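Local coordinates for protein fervidolysin (Fervidobacterium pennivorans, PDB 1R6V) that degrades keratin into peptides as a calcium-binding, subtilisin-like serine protease, allowing the bacterium to grow on native feathers, at residues V160-L172 / G191-A205. The protein carries 1 engineered substitution. Residues are numbered along the deposited sequence; the frame is centred on the assembly and turned at random.
Sequences VVDTGVDGTHPDL and GTDSSYGGSAGTHVA. Engineered in segment 191-205: Ala200 (natural residue His). With CA (calcium ion), chain B.
Thr163, just after strand 157-162, packs against Gly197 in the turn that leads to helix 200-209. Thr163 CB lies against the glycine backbone, 3.6 Å from Gly197 CA, where any side chain on that glycine would collide. Thr163 CG2 runs on along the same peptide, 3.5 Å from Gly197 O. Thr163 OG1, set between backbone N and carbonyl carbon (chi1 59°), accepts from Gly201 N at 2.9 Å. Next to it, Asp162 lays its carboxylate over Gly201 CA and brings OD1 to 3.5 Å from Ala200 CB. This is the charge-relay corner of the subtilisin fold: Asp162 and position 200, an engineered alanine where nature has histidine, are inferred members of the catalytic triad with Ser381. Thr202 OG1 accepts from Asp166 N (2.9 Å) and donates to a water that in turn donates to Gly164 O and Gly198 O. Ser194 pairs both ways with Val165: Ser194 OG accepts from Val165 N, while Ser194 N gives a nearly straight bond (174°) to Val165 O. Asp166 and Asp193 are joined by a single beta bridge, their carboxylate planes 33° apart and OD1 to OD1 3.7 Å. Each OD1 accepts the backbone N two residues on (Thr168, Ser195), an Asx turn, and also that residue's hydroxyl; these four donors probably ease the repulsion. Asp166 OD2 is hydrogen-bonded to Ser356 OG. An alanine in place of Asp193 would remove the acceptor shared by Ser195 N and OG and is likely to undo the Asx turn there. Asp171 OD1 binds the calcium ion at 2.3 Å, together with Glu129, Asp213 and three backbone carbonyls.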
# COMPACT_ATOMS: atom_id res chain seq x y z
N VAL A 160 -15.93 -7.00 7.54
CA VAL A 160 -15.55 -8.02 6.57
C VAL A 160 -15.48 -7.24 5.25
O VAL A 160 -16.51 -6.93 4.64
CB VAL A 160 -16.58 -9.19 6.55
CG1 VAL A 160 -16.37 -10.06 5.30
CG2 VAL A 160 -16.40 -10.05 7.81
N VAL A 161 -14.26 -6.94 4.83
CA VAL A 161 -13.97 -6.14 3.63
C VAL A 161 -13.76 -7.18 2.55
O VAL A 161 -12.68 -7.73 2.40
CB VAL A 161 -12.73 -5.28 3.91
CG1 VAL A 161 -12.51 -4.29 2.76
CG2 VAL A 161 -12.96 -4.54 5.25
N ASP A 162 -14.81 -7.38 1.78
CA ASP A 162 -14.83 -8.51 0.86
C ASP A 162 -15.94 -8.33 -0.21
O ASP A 162 -16.22 -7.21 -0.66
CB ASP A 162 -15.15 -9.71 1.78
CG ASP A 162 -14.57 -11.00 1.31
OD1 ASP A 162 -15.08 -11.55 0.31
OD2 ASP A 162 -13.59 -11.45 1.95
N THR A 163 -16.55 -9.46 -0.58
CA THR A 163 -17.62 -9.52 -1.59
C THR A 163 -19.02 -9.18 -1.06
O THR A 163 -19.99 -9.22 -1.83
CB THR A 163 -17.75 -10.95 -2.16
OG1 THR A 163 -18.05 -11.86 -1.09
CG2 THR A 163 -16.47 -11.40 -2.84
N GLY A 164 -19.14 -8.84 0.21
CA GLY A 164 -20.46 -8.61 0.77
C GLY A 164 -20.85 -9.87 1.52
O GLY A 164 -20.21 -10.92 1.36
N VAL A 165 -21.91 -9.81 2.32
CA VAL A 165 -22.33 -10.95 3.14
C VAL A 165 -23.82 -11.28 3.00
O VAL A 165 -24.64 -10.36 2.99
CB VAL A 165 -22.03 -10.62 4.63
CG1 VAL A 165 -22.54 -11.73 5.54
CG2 VAL A 165 -20.52 -10.41 4.83
N ASP A 166 -24.18 -12.56 2.88
CA ASP A 166 -25.60 -12.91 2.79
C ASP A 166 -26.15 -12.94 4.20
O ASP A 166 -26.17 -13.98 4.87
CB ASP A 166 -25.81 -14.29 2.14
CG ASP A 166 -27.29 -14.66 2.06
OD1 ASP A 166 -28.13 -13.84 2.51
OD2 ASP A 166 -27.62 -15.75 1.56
N GLY A 167 -26.59 -11.77 4.66
CA GLY A 167 -27.11 -11.64 6.01
C GLY A 167 -28.41 -12.39 6.25
O GLY A 167 -28.87 -12.47 7.39
N THR A 168 -29.00 -12.95 5.20
CA THR A 168 -30.25 -13.67 5.36
C THR A 168 -30.00 -15.14 5.71
O THR A 168 -30.94 -15.90 5.93
CB THR A 168 -31.15 -13.58 4.09
OG1 THR A 168 -30.59 -14.36 3.03
CG2 THR A 168 -31.28 -12.13 3.64
N HIS A 169 -28.73 -15.54 5.77
CA HIS A 169 -28.39 -16.91 6.13
C HIS A 169 -28.89 -17.11 7.57
O HIS A 169 -28.68 -16.26 8.44
CB HIS A 169 -26.87 -17.11 6.10
CG HIS A 169 -26.45 -18.54 6.08
ND1 HIS A 169 -26.67 -19.40 7.13
CD2 HIS A 169 -25.88 -19.29 5.10
CE1 HIS A 169 -26.27 -20.61 6.80
NE2 HIS A 169 -25.78 -20.57 5.58
N PRO A 170 -29.54 -18.24 7.84
CA PRO A 170 -30.05 -18.48 9.19
C PRO A 170 -28.96 -18.48 10.27
O PRO A 170 -29.19 -17.99 11.36
CB PRO A 170 -30.79 -19.82 9.06
CG PRO A 170 -30.12 -20.49 7.90
CD PRO A 170 -29.87 -19.36 6.94
N ASP A 171 -27.78 -19.01 9.95
CA ASP A 171 -26.67 -19.05 10.91
C ASP A 171 -26.05 -17.66 11.14
O ASP A 171 -25.12 -17.52 11.94
CB ASP A 171 -25.57 -20.00 10.41
CG ASP A 171 -25.17 -21.05 11.43
OD1 ASP A 171 -25.47 -20.89 12.63
OD2 ASP A 171 -24.52 -22.04 11.04
N LEU A 172 -26.54 -16.64 10.43
CA LEU A 172 -26.01 -15.29 10.63
C LEU A 172 -27.08 -14.36 11.15
O LEU A 172 -26.87 -13.15 11.23
CB LEU A 172 -25.43 -14.73 9.32
CG LEU A 172 -24.21 -15.48 8.76
CD1 LEU A 172 -23.78 -14.83 7.44
CD2 LEU A 172 -23.07 -15.40 9.77
N GLY A 191 -28.84 -7.39 8.73
CA GLY A 191 -29.51 -8.61 8.35
C GLY A 191 -29.85 -8.82 6.89
O GLY A 191 -30.56 -9.77 6.57
N THR A 192 -29.36 -7.96 6.00
CA THR A 192 -29.68 -8.13 4.59
C THR A 192 -28.61 -8.83 3.79
O THR A 192 -27.47 -8.95 4.23
CB THR A 192 -30.02 -6.76 3.93
OG1 THR A 192 -28.86 -5.92 3.94
CG2 THR A 192 -31.13 -6.07 4.73
N ASP A 193 -28.98 -9.33 2.62
CA ASP A 193 -28.05 -10.02 1.72
C ASP A 193 -27.28 -8.97 0.90
O ASP A 193 -27.88 -8.26 0.09
CB ASP A 193 -28.85 -10.95 0.81
CG ASP A 193 -28.00 -11.63 -0.25
OD1 ASP A 193 -26.75 -11.59 -0.15
OD2 ASP A 193 -28.58 -12.21 -1.20
N SER A 194 -25.97 -8.87 1.12
CA SER A 194 -25.16 -7.91 0.37
C SER A 194 -24.07 -8.65 -0.40
O SER A 194 -23.07 -8.05 -0.77
CB SER A 194 -24.52 -6.88 1.32
OG SER A 194 -23.72 -7.50 2.31
N SER A 195 -24.31 -9.92 -0.70
CA SER A 195 -23.33 -10.75 -1.39
C SER A 195 -23.13 -10.45 -2.89
O SER A 195 -23.03 -11.36 -3.71
CB SER A 195 -23.66 -12.24 -1.16
OG SER A 195 -24.95 -12.60 -1.65
N TYR A 196 -23.04 -9.17 -3.23
CA TYR A 196 -22.85 -8.75 -4.61
C TYR A 196 -21.64 -9.34 -5.34
O TYR A 196 -21.71 -9.59 -6.55
CB TYR A 196 -22.77 -7.23 -4.67
CG TYR A 196 -24.02 -6.53 -4.21
CD1 TYR A 196 -25.18 -6.56 -4.97
CD2 TYR A 196 -24.06 -5.86 -2.98
CE1 TYR A 196 -26.34 -5.95 -4.54
CE2 TYR A 196 -25.22 -5.26 -2.53
CZ TYR A 196 -26.36 -5.31 -3.32
OH TYR A 196 -27.52 -4.73 -2.88
N GLY A 197 -20.54 -9.58 -4.62
CA GLY A 197 -19.34 -10.08 -5.26
C GLY A 197 -19.13 -11.59 -5.27
O GLY A 197 -18.13 -12.08 -5.79
N GLY A 198 -20.06 -12.33 -4.68
CA GLY A 198 -19.90 -13.77 -4.66
C GLY A 198 -20.07 -14.32 -3.26
O GLY A 198 -20.56 -13.62 -2.37
N SER A 199 -19.60 -15.54 -3.05
CA SER A 199 -19.76 -16.24 -1.78
C SER A 199 -18.70 -16.07 -0.69
O SER A 199 -18.98 -16.36 0.47
CB SER A 199 -19.91 -17.74 -2.06
OG SER A 199 -18.69 -18.24 -2.60
N ALA A 200 -17.51 -15.61 -1.05
CA ALA A 200 -16.41 -15.49 -0.08
C ALA A 200 -16.72 -14.77 1.22
O ALA A 200 -16.46 -15.31 2.29
CB ALA A 200 -15.21 -14.85 -0.74
N GLY A 201 -17.25 -13.56 1.13
CA GLY A 201 -17.54 -12.79 2.34
C GLY A 201 -18.45 -13.48 3.34
O GLY A 201 -18.31 -13.34 4.56
N THR A 202 -19.41 -14.24 2.83
CA THR A 202 -20.34 -14.96 3.71
C THR A 202 -19.62 -16.10 4.43
O THR A 202 -19.87 -16.37 5.60
CB THR A 202 -21.50 -15.55 2.91
OG1 THR A 202 -22.18 -14.49 2.24
CG2 THR A 202 -22.49 -16.26 3.82
N HIS A 203 -18.73 -16.78 3.70
CA HIS A 203 -17.96 -17.87 4.28
C HIS A 203 -17.08 -17.27 5.40
O HIS A 203 -16.99 -17.81 6.51
CB HIS A 203 -17.12 -18.55 3.19
CG HIS A 203 -16.64 -19.92 3.54
ND1 HIS A 203 -15.46 -20.14 4.23
CD2 HIS A 203 -17.18 -21.14 3.32
CE1 HIS A 203 -15.30 -21.44 4.42
NE2 HIS A 203 -16.33 -22.07 3.87
N VAL A 204 -16.47 -16.13 5.11
CA VAL A 204 -15.64 -15.41 6.07
C VAL A 204 -16.46 -15.05 7.31
O VAL A 204 -16.04 -15.29 8.45
CB VAL A 204 -15.12 -14.09 5.45
CG1 VAL A 204 -14.46 -13.21 6.52
CG2 VAL A 204 -14.13 -14.42 4.32
N ALA A 205 -17.63 -14.46 7.08
CA ALA A 205 -18.51 -14.05 8.17
C ALA A 205 -18.88 -15.21 9.10
O ALA A 205 -18.88 -15.05 10.31
CB ALA A 205 -19.78 -13.40 7.60
CA CA B . -25.03 -21.99 14.65
O HOH W 1 -20.74 -13.42 0.36